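Local coordinates for protein 3-hydroxyadipyl-CoA dehydrogenase (Escherichia coli, PDB 3MOG) that catalyses the NAD(+)-dependent oxidation of (3S)-3-hydroxyadipyl-CoA to 3-oxoadipyl-CoA in the phenylacetate degradation pathway and works as a homotrimer, at residues V352-A357 with V379-D384; V343-A348 with P386-W391; C110-L115 with I132-R137. All coordinates share one frame; numbering follows the deposited sequence.

Contact 1: residues V352-A357 with V379-D384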
loop_
_atom_site.group_PDB
_atom_site.type_symbol
_atom_site.label_atom_id
_atom_site.label_comp_id
_atom_site.label_asym_id
_atom_site.label_seq_id
_atom_site.Cartn_x
_atom_site.Cartn_y
_atom_site.Cartn_z
ATOM N N VAL C 352 9.427 -19.685 28.909
ATOM C CA VAL C 352 8.894 -20.451 27.794
ATOM C C VAL C 352 7.393 -20.107 27.670
ATOM O O VAL C 352 6.686 -20.072 28.689
ATOM C CB VAL C 352 9.109 -21.954 28.107
ATOM C CG1 VAL C 352 8.035 -22.825 27.521
ATOM C CG2 VAL C 352 10.482 -22.412 27.664
ATOM N N THR C 353 6.898 -19.820 26.460
ATOM C CA THR C 353 5.437 -19.713 26.296
ATOM C C THR C 353 4.818 -20.943 25.632
ATOM O O THR C 353 5.467 -21.636 24.846
ATOM C CB THR C 353 4.910 -18.366 25.668
ATOM O OG1 THR C 353 5.164 -18.317 24.261
ATOM C CG2 THR C 353 5.515 -17.158 26.339
ATOM N N ILE C 354 3.567 -21.231 25.994
ATOM C CA ILE C 354 2.857 -22.407 25.483
ATOM C C ILE C 354 1.411 -22.061 25.152
ATOM O O ILE C 354 0.872 -21.076 25.647
ATOM C CB ILE C 354 2.862 -23.626 26.483
ATOM C CG1 ILE C 354 1.952 -23.360 27.691
ATOM C CG2 ILE C 354 4.291 -24.005 26.920
ATOM C CD1 ILE C 354 1.420 -24.613 28.344
ATOM N N ALA C 355 0.801 -22.855 24.281
ATOM C CA ALA C 355 -0.619 -22.721 24.010
ATOM C C ALA C 355 -1.166 -24.102 23.845
ATOM O O ALA C 355 -0.551 -24.945 23.181
ATOM C CB ALA C 355 -0.879 -21.883 22.748
ATOM N N ALA C 356 -2.305 -24.335 24.488
ATOM C CA ALA C 356 -3.014 -25.602 24.394
ATOM C C ALA C 356 -4.077 -25.462 23.330
ATOM O O ALA C 356 -4.697 -24.406 23.213
ATOM C CB ALA C 356 -3.667 -25.923 25.712
ATOM N N ALA C 357 -4.285 -26.513 22.544
ATOM C CA ALA C 357 -5.449 -26.559 21.674
ATOM C C ALA C 357 -6.703 -26.538 22.550
ATOM O O ALA C 357 -6.756 -27.216 23.579
ATOM C CB ALA C 357 -5.412 -27.791 20.822
ATOM N N VAL C 379 6.855 -21.705 32.788
ATOM C CA VAL C 379 5.826 -21.867 31.763
ATOM C C VAL C 379 4.778 -20.758 31.831
ATOM O O VAL C 379 4.050 -20.658 32.819
ATOM C CB VAL C 379 5.111 -23.231 31.907
ATOM C CG1 VAL C 379 4.110 -23.441 30.778
ATOM C CG2 VAL C 379 6.114 -24.356 31.934
ATOM N N LEU C 380 4.705 -19.933 30.781
ATOM C CA LEU C 380 3.642 -18.918 30.650
ATOM C C LEU C 380 2.645 -19.334 29.588
ATOM O O LEU C 380 3.038 -19.703 28.485
ATOM C CB LEU C 380 4.224 -17.558 30.278
ATOM C CG LEU C 380 5.136 -16.856 31.275
ATOM C CD1 LEU C 380 5.827 -15.706 30.607
ATOM C CD2 LEU C 380 4.352 -16.359 32.478
ATOM N N GLN C 381 1.357 -19.280 29.910
ATOM C CA GLN C 381 0.332 -19.707 28.963
ATOM C C GLN C 381 -0.313 -18.526 28.244
ATOM O O GLN C 381 -0.777 -17.578 28.890
ATOM C CB GLN C 381 -0.734 -20.562 29.652
ATOM C CG GLN C 381 -1.584 -21.344 28.672
ATOM C CD GLN C 381 -2.498 -22.367 29.331
ATOM O OE1 GLN C 381 -2.443 -22.600 30.546
ATOM N NE2 GLN C 381 -3.340 -22.999 28.519
ATOM N N ILE C 382 -0.345 -18.589 26.908
ATOM C CA ILE C 382 -0.906 -17.503 26.089
ATOM C C ILE C 382 -1.945 -18.034 25.100
ATOM O O ILE C 382 -2.224 -19.228 25.092
ATOM C CB ILE C 382 0.210 -16.719 25.350
ATOM C CG1 ILE C 382 0.930 -17.602 24.331
ATOM C CG2 ILE C 382 1.232 -16.146 26.350
ATOM C CD1 ILE C 382 2.014 -16.854 23.506
ATOM N N ALA C 383 -2.513 -17.165 24.261
ATOM C CA ALA C 383 -3.454 -17.631 23.242
ATOM C C ALA C 383 -2.757 -18.473 22.152
ATOM O O ALA C 383 -1.538 -18.412 21.995
ATOM C CB ALA C 383 -4.222 -16.468 22.637
ATOM N N ASP C 384 -3.543 -19.279 21.444
ATOM C CA ASP C 384 -3.077 -20.160 20.380
ATOM C C ASP C 384 -2.818 -19.332 19.105
ATOM O O ASP C 384 -3.604 -19.328 18.157
ATOM C CB ASP C 384 -4.108 -21.280 20.157
ATOM C CG ASP C 384 -3.554 -22.454 19.359
ATOM O OD1 ASP C 384 -2.335 -22.522 19.103
ATOM O OD2 ASP C 384 -4.357 -23.328 18.983
HETATM O O HOH W 1 -3.304 -21.712 25.830
#

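Contact 2: residues V343-A348 with P386-W391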
loop_
_atom_site.group_PDB
_atom_site.type_symbol
_atom_site.label_atom_id
_atom_site.label_comp_id
_atom_site.label_asym_id
_atom_site.label_seq_id
_atom_site.Cartn_x
_atom_site.Cartn_y
_atom_site.Cartn_z
ATOM N N VAL C 343 1.481 -26.403 21.888
ATOM C CA VAL C 343 2.509 -25.724 21.102
ATOM C C VAL C 343 3.448 -24.933 22.036
ATOM O O VAL C 343 2.986 -24.211 22.909
ATOM C CB VAL C 343 1.881 -24.827 20.000
ATOM C CG1 VAL C 343 2.842 -23.748 19.536
ATOM C CG2 VAL C 343 1.446 -25.685 18.809
ATOM N N ILE C 344 4.756 -25.100 21.866
ATOM C CA ILE C 344 5.728 -24.385 22.686
ATOM C C ILE C 344 6.591 -23.428 21.849
ATOM O O ILE C 344 6.933 -23.697 20.693
ATOM C CB ILE C 344 6.605 -25.361 23.535
ATOM C CG1 ILE C 344 7.626 -24.616 24.380
ATOM C CG2 ILE C 344 7.332 -26.376 22.665
ATOM C CD1 ILE C 344 8.450 -25.521 25.272
ATOM N N ASP C 345 6.927 -22.308 22.471
ATOM C CA ASP C 345 7.705 -21.242 21.892
ATOM C C ASP C 345 8.884 -21.042 22.821
ATOM O O ASP C 345 8.746 -20.423 23.882
ATOM C CB ASP C 345 6.836 -19.987 21.898
ATOM C CG ASP C 345 7.471 -18.811 21.208
ATOM O OD1 ASP C 345 7.173 -17.665 21.618
ATOM O OD2 ASP C 345 8.238 -19.019 20.248
ATOM N N LYS C 346 10.043 -21.572 22.445
ATOM C CA LYS C 346 11.205 -21.520 23.343
ATOM C C LYS C 346 12.513 -21.322 22.612
ATOM O O LYS C 346 12.656 -21.768 21.469
ATOM C CB LYS C 346 11.298 -22.784 24.218
ATOM C CG LYS C 346 11.512 -24.095 23.454
ATOM C CD LYS C 346 12.167 -25.174 24.316
ATOM C CE LYS C 346 12.118 -26.541 23.617
ATOM N NZ LYS C 346 12.873 -27.611 24.341
ATOM N N MET C 347 13.449 -20.628 23.265
ATOM C CA MET C 347 14.862 -20.674 22.862
ATOM C C MET C 347 15.728 -21.165 24.025
ATOM O O MET C 347 15.456 -22.237 24.550
ATOM C CB MET C 347 15.342 -19.359 22.238
ATOM C CG MET C 347 14.766 -19.152 20.816
ATOM S SD MET C 347 15.311 -17.654 19.976
ATOM C CE MET C 347 14.423 -17.821 18.448
ATOM N N ALA C 348 16.748 -20.411 24.433
ATOM C CA ALA C 348 17.684 -20.904 25.461
ATOM C C ALA C 348 17.286 -20.513 26.879
ATOM O O ALA C 348 17.528 -21.265 27.827
ATOM C CB ALA C 348 19.107 -20.451 25.168
ATOM N N PRO C 386 -0.435 -18.185 15.930
ATOM C CA PRO C 386 0.514 -18.678 14.933
ATOM C C PRO C 386 1.920 -18.123 15.132
ATOM O O PRO C 386 2.099 -16.913 15.249
ATOM C CB PRO C 386 -0.085 -18.177 13.616
ATOM C CG PRO C 386 -1.535 -18.179 13.849
ATOM C CD PRO C 386 -1.701 -17.753 15.301
ATOM N N GLY C 387 2.910 -19.009 15.236
ATOM C CA GLY C 387 4.290 -18.578 15.393
ATOM C C GLY C 387 4.620 -18.059 16.782
ATOM O O GLY C 387 5.786 -17.802 17.090
ATOM N N MET C 388 3.585 -17.913 17.612
ATOM C CA MET C 388 3.684 -17.425 18.992
ATOM C C MET C 388 4.420 -16.083 19.083
ATOM O O MET C 388 4.028 -15.134 18.399
ATOM C CB MET C 388 4.252 -18.512 19.930
ATOM C CG MET C 388 3.457 -19.827 19.899
ATOM S SD MET C 388 1.884 -19.727 20.766
ATOM C CE MET C 388 2.476 -20.317 22.334
ATOM N N LEU C 389 5.486 -16.002 19.880
ATOM C CA LEU C 389 6.077 -14.697 20.202
ATOM C C LEU C 389 7.541 -14.576 19.831
ATOM O O LEU C 389 7.916 -13.739 19.006
ATOM C CB LEU C 389 5.892 -14.363 21.694
ATOM C CG LEU C 389 4.461 -14.189 22.211
ATOM C CD1 LEU C 389 4.460 -13.847 23.693
ATOM C CD2 LEU C 389 3.685 -13.114 21.403
ATOM N N ILE C 390 8.350 -15.411 20.464
ATOM C CA ILE C 390 9.783 -15.392 20.322
ATOM C C ILE C 390 10.140 -15.753 18.890
ATOM O O ILE C 390 10.804 -14.970 18.215
ATOM C CB ILE C 390 10.433 -16.394 21.314
ATOM C CG1 ILE C 390 10.306 -15.884 22.754
ATOM C CG2 ILE C 390 11.881 -16.679 20.946
ATOM C CD1 ILE C 390 10.564 -16.976 23.828
ATOM N N TRP C 391 9.662 -16.910 18.423
ATOM C CA TRP C 391 10.018 -17.407 17.099
ATOM C C TRP C 391 9.477 -16.521 16.001
ATOM O O TRP C 391 10.175 -16.271 15.028
ATOM C CB TRP C 391 9.643 -18.890 16.903
ATOM C CG TRP C 391 10.708 -19.775 17.496
ATOM C CD1 TRP C 391 10.816 -20.169 18.804
ATOM C CD2 TRP C 391 11.853 -20.312 16.821
ATOM N NE1 TRP C 391 11.945 -20.937 18.978
ATOM C CE2 TRP C 391 12.600 -21.039 17.779
ATOM C CE3 TRP C 391 12.315 -20.258 15.497
ATOM C CZ2 TRP C 391 13.786 -21.703 17.456
ATOM C CZ3 TRP C 391 13.492 -20.925 15.171
ATOM C CH2 TRP C 391 14.216 -21.638 16.151
#

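Contact 3: residues C110-L115 with I132-R137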
loop_
_atom_site.group_PDB
_atom_site.type_symbol
_atom_site.label_atom_id
_atom_site.label_comp_id
_atom_site.label_asym_id
_atom_site.label_seq_id
_atom_site.Cartn_x
_atom_site.Cartn_y
_atom_site.Cartn_z
ATOM N N CYS C 110 34.507 26.270 4.629
ATOM C CA CYS C 110 35.567 25.258 4.755
ATOM C C CYS C 110 36.268 24.966 3.427
ATOM O O CYS C 110 35.677 25.175 2.365
ATOM C CB CYS C 110 34.966 23.948 5.284
ATOM S SG CYS C 110 33.880 24.142 6.689
ATOM N N PRO C 111 37.527 24.466 3.482
ATOM C CA PRO C 111 38.167 23.902 2.281
ATOM C C PRO C 111 37.371 22.731 1.671
ATOM O O PRO C 111 36.635 22.049 2.386
ATOM C CB PRO C 111 39.533 23.408 2.796
ATOM C CG PRO C 111 39.501 23.547 4.287
ATOM C CD PRO C 111 38.489 24.593 4.593
ATOM N N PRO C 112 37.514 22.502 0.355
ATOM C CA PRO C 112 36.813 21.391 -0.299
ATOM C C PRO C 112 37.340 19.978 0.046
ATOM O O PRO C 112 36.794 18.989 -0.451
ATOM C CB PRO C 112 37.005 21.690 -1.794
ATOM C CG PRO C 112 37.319 23.164 -1.855
ATOM C CD PRO C 112 38.136 23.406 -0.631
ATOM N N GLN C 113 38.372 19.877 0.883
ATOM C CA GLN C 113 38.827 18.565 1.365
ATOM C C GLN C 113 38.362 18.261 2.801
ATOM O O GLN C 113 38.683 17.208 3.360
ATOM C CB GLN C 113 40.353 18.401 1.220
ATOM C CG GLN C 113 41.205 19.182 2.231
ATOM C CD GLN C 113 41.596 20.576 1.752
ATOM O OE1 GLN C 113 41.168 21.033 0.687
ATOM N NE2 GLN C 113 42.419 21.257 2.546
ATOM N N THR C 114 37.610 19.188 3.387
ATOM C CA THR C 114 37.058 19.007 4.725
ATOM C C THR C 114 35.841 18.094 4.652
ATOM O O THR C 114 34.934 18.315 3.842
ATOM C CB THR C 114 36.728 20.377 5.382
ATOM O OG1 THR C 114 37.919 20.897 5.985
ATOM C CG2 THR C 114 35.631 20.271 6.456
ATOM N N LEU C 115 35.844 17.054 5.483
ATOM C CA LEU C 115 34.735 16.100 5.548
ATOM C C LEU C 115 33.541 16.752 6.237
ATOM O O LEU C 115 33.680 17.377 7.287
ATOM C CB LEU C 115 35.173 14.830 6.282
ATOM C CG LEU C 115 36.585 14.289 5.970
ATOM C CD1 LEU C 115 36.922 13.108 6.863
ATOM C CD2 LEU C 115 36.769 13.908 4.501
ATOM N N ILE C 132 25.423 21.015 -2.785
ATOM C CA ILE C 132 26.645 21.544 -2.175
ATOM C C ILE C 132 27.902 21.228 -2.991
ATOM O O ILE C 132 27.922 20.266 -3.763
ATOM C CB ILE C 132 26.776 21.185 -0.645
ATOM C CG1 ILE C 132 27.527 19.870 -0.415
ATOM C CG2 ILE C 132 25.408 21.219 0.051
ATOM C CD1 ILE C 132 28.982 20.061 -0.010
ATOM N N LYS C 133 28.938 22.043 -2.767
ATOM C CA LYS C 133 30.134 22.162 -3.614
ATOM C C LYS C 133 30.872 20.892 -3.998
ATOM O O LYS C 133 30.940 20.556 -5.175
ATOM C CB LYS C 133 31.110 23.198 -3.032
ATOM C CG LYS C 133 31.352 24.467 -3.877
ATOM C CD LYS C 133 30.168 24.906 -4.757
ATOM C CE LYS C 133 30.491 24.752 -6.253
ATOM N NZ LYS C 133 29.332 25.085 -7.132
ATOM N N ASN C 134 31.458 20.206 -3.027
ATOM C CA ASN C 134 32.158 18.964 -3.320
ATOM C C ASN C 134 31.389 17.814 -2.700
ATOM O O ASN C 134 31.700 17.395 -1.596
ATOM C CB ASN C 134 33.580 19.006 -2.769
ATOM C CG ASN C 134 34.521 19.772 -3.657
ATOM O OD1 ASN C 134 34.373 20.980 -3.825
ATOM N ND2 ASN C 134 35.504 19.080 -4.227
ATOM N N PRO C 135 30.377 17.289 -3.413
ATOM C CA PRO C 135 29.395 16.409 -2.759
ATOM C C PRO C 135 30.004 15.109 -2.220
ATOM O O PRO C 135 29.426 14.469 -1.340
ATOM C CB PRO C 135 28.385 16.131 -3.874
ATOM C CG PRO C 135 29.175 16.270 -5.137
ATOM C CD PRO C 135 30.213 17.313 -4.880
ATOM N N GLU C 136 31.188 14.779 -2.724
ATOM C CA GLU C 136 31.927 13.566 -2.405
ATOM C C GLU C 136 32.456 13.484 -0.977
ATOM O O GLU C 136 32.781 12.390 -0.498
ATOM C CB GLU C 136 33.104 13.445 -3.371
ATOM C CG GLU C 136 33.489 14.786 -4.004
ATOM C CD GLU C 136 34.984 15.023 -4.042
ATOM O OE1 GLU C 136 35.749 14.066 -4.304
ATOM O OE2 GLU C 136 35.391 16.183 -3.811
ATOM N N ARG C 137 32.586 14.621 -0.306
ATOM C CA ARG C 137 33.092 14.606 1.066
ATOM C C ARG C 137 31.965 14.774 2.074
ATOM O O ARG C 137 32.211 14.983 3.255
ATOM C CB ARG C 137 34.243 15.614 1.296
ATOM C CG ARG C 137 34.073 17.000 0.668
ATOM C CD ARG C 137 33.004 17.809 1.368
ATOM N NE ARG C 137 32.628 19.006 0.627
ATOM C CZ ARG C 137 33.088 20.225 0.893
ATOM N NH1 ARG C 137 33.950 20.413 1.889
ATOM N NH2 ARG C 137 32.676 21.254 0.165
#

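Contact 1: residues V352-A357 with V379-D384
Val-352, Thr-353 and Ile-354 lie in parallel register with Val-379, Leu-380 and Gln-381, the two strand axes approaching to 4.7 Å at 43°. The N-H of Leu-380 meets Val-352 O at 2.9 Å, Ile-354 N donates to Leu-380 O, and Ile-382 N donates to Ile-354 O, this last bond nearly straight at 176°. Past the last of these bonds a water bridges the two segments: it accepts from Ala-356 N and Gln-381 NE2 and donates to Ile-382 O. The extended side chain of Gln-381 suits this outer strand, where its amide can reach the water.

Ile-354 and Val-379 share the face turned to helix 362-373, where branched aliphatic side chains suit both strand and core. CG1 of Ile-354, set between the backbone N and the carbonyl carbon (chi1 72°), lies 3.8 Å from Val-379 CG1, and CG2 and CD1 also touch that methyl. Without those three carbons, as with an alanine here, a gap would probably open between Val-379 and helix residues Ile-369 and Leu-372. On the other face CD1 of Ile-382 comes within 3.6 Å of Thr-353 OG1. Beyond the ladder the small methyl of Ala-355 lets Asp-384 come close: Ala-355 CB lies 3.7 Å from Asp-384 CA, while the Asp-384 carboxylate takes the N-H groups of Ala-330 and Gln-331. The arrangement is a beta-alpha-beta crossover, strand 351-356, helix 362-373 and strand 378-381, in the reduced Rossmann-fold domain.

Contact 2: residues V343-A348 with P386-W391
The indole of Trp-391 has the methyl of Met-347 on one face and two oxygens, Lys-346 O and Asp-345 OD2, at its edge in the ring plane. Met-347 CE stands 3.9 Å from the centroid of the five-membered ring, a CH-pi contact, with SD farther off above the same face in a Met-aromatic arrangement. An unbranched, extended methionine suits this task, since it can carry its methyl across to the ring while its sulfur, Met-347 SD, packs 3.7 Å from Ile-390 CG2. At the edge, Trp-391 NE1 donates to Lys-346 O at 2.7 Å, the oxygen almost in the indole plane although the donor stands above the carbonyl plane.

The other flat group, the carboxylate of Asp-345, is turned 59° from the indole and receives the N-H groups of the N-cap residue Leu-389 and of the first two helix residues, Ile-390 and Trp-391. Asp-345 OD1 takes two: Ile-390 N at 2.8 Å through its syn lone pair, and Leu-389 N at 2.9 Å from above the carboxylate plane. Asp-345 OD2 uses its syn lone pair for Trp-391 N, 3.1 Å away. With CG anti to the backbone N (chi1 -175°), the aspartate reaches this helix start from strand 341-345, and the three donors fix its rotation. Its negative charge would probably be steadied by the helix N terminus. Alongside, Met-388 CB packs 3.5 Å from Asp-345 CG, and Met-388 CG runs on to Val-343 CG1.

The contact joins strand 341-345 of the reduced Rossmann-fold domain to the first turn of the C-terminal domain's helix 390-406. Strand 351-356 adjoins it through Ala-355, which touches Met-388, while Leu-436 of helix 429-436 touches both Met-347 and Trp-391.

Contact 3: residues C110-L115 with I132-R137
Arg-137 reaches from one loop into the beta turn of another, a contact of guanidinium with backbone carbonyls that joins residues 110-115, between helix 96-109 and strand 115-118, to residues 132-137, just before strand 138-143. Arg-137 NH1 donates to Thr-114 O at 3.0 Å, a bond of 169° that lies in the guanidinium plane and falls on a carbonyl lone pair. A second, weak bond runs from Arg-137 NH1 to Pro-111 O at 3.2 Å. That carbonyl also accepts from Thr-114 N, closing the type I turn from Pro-111 to Thr-114. A long side chain with several N-H groups suits a place where several backbone carbonyls converge, and its CG sits between the backbone N and the carbonyl carbon (chi1 43°), with a further bend at chi2 folding the chain back over its own loop. There Arg-137 NE donates to Asn-134 O at 2.9 Å. Arg-137 N binds the same oxygen from the opposite face of its plane, so two donors of one residue hold this carbonyl.

Both loops lead into neighbouring parallel strands of the Rossmann-type NAD binding domain. Where those strands begin, Leu-115 CA makes a CA-H...O contact of 3.6 Å with Arg-137 O, and Arg-137 and Leu-116 share a backbone hydrogen bond.

Pro-112, at the second position of the turn, where the phi fixed by its ring (-71°) suits a type I turn, lies with its CA over one face of the guanidinium. Pro-112 CB touches Asn-134 OD1 at 3.4 Å, the two side chains passing at a slant. The other end of that amide is held within its own loop, Asn-134 ND2 donating to Glu-136 OE2 with the oxygen in the amide plane. On the turn's side the Thr-114 hydroxyl is engaged with Ala-85 O.

From the N terminus, contact 3 comes first: it closes a short loop holding strand 115-118 and helix 125-128, and ties two neighbouring strand entries of the NAD binding domain. The chain then finishes that domain, passes through the first C-terminal domain and enters the second sheet before contact 2 opens at 343-348. Contact 1 opens next at 352-357 and closes at 379-384, wholly within the longer loop that contact 2 completes at 386-391. These two meet directly, because strands 341-345 and 351-356 are antiparallel neighbours; together they tie strands 341-345, 351-356 and 378-381 to one another and to helix 390-406. Contact 3 lies across the chain's centre, about 58 Å between centres from contact 1.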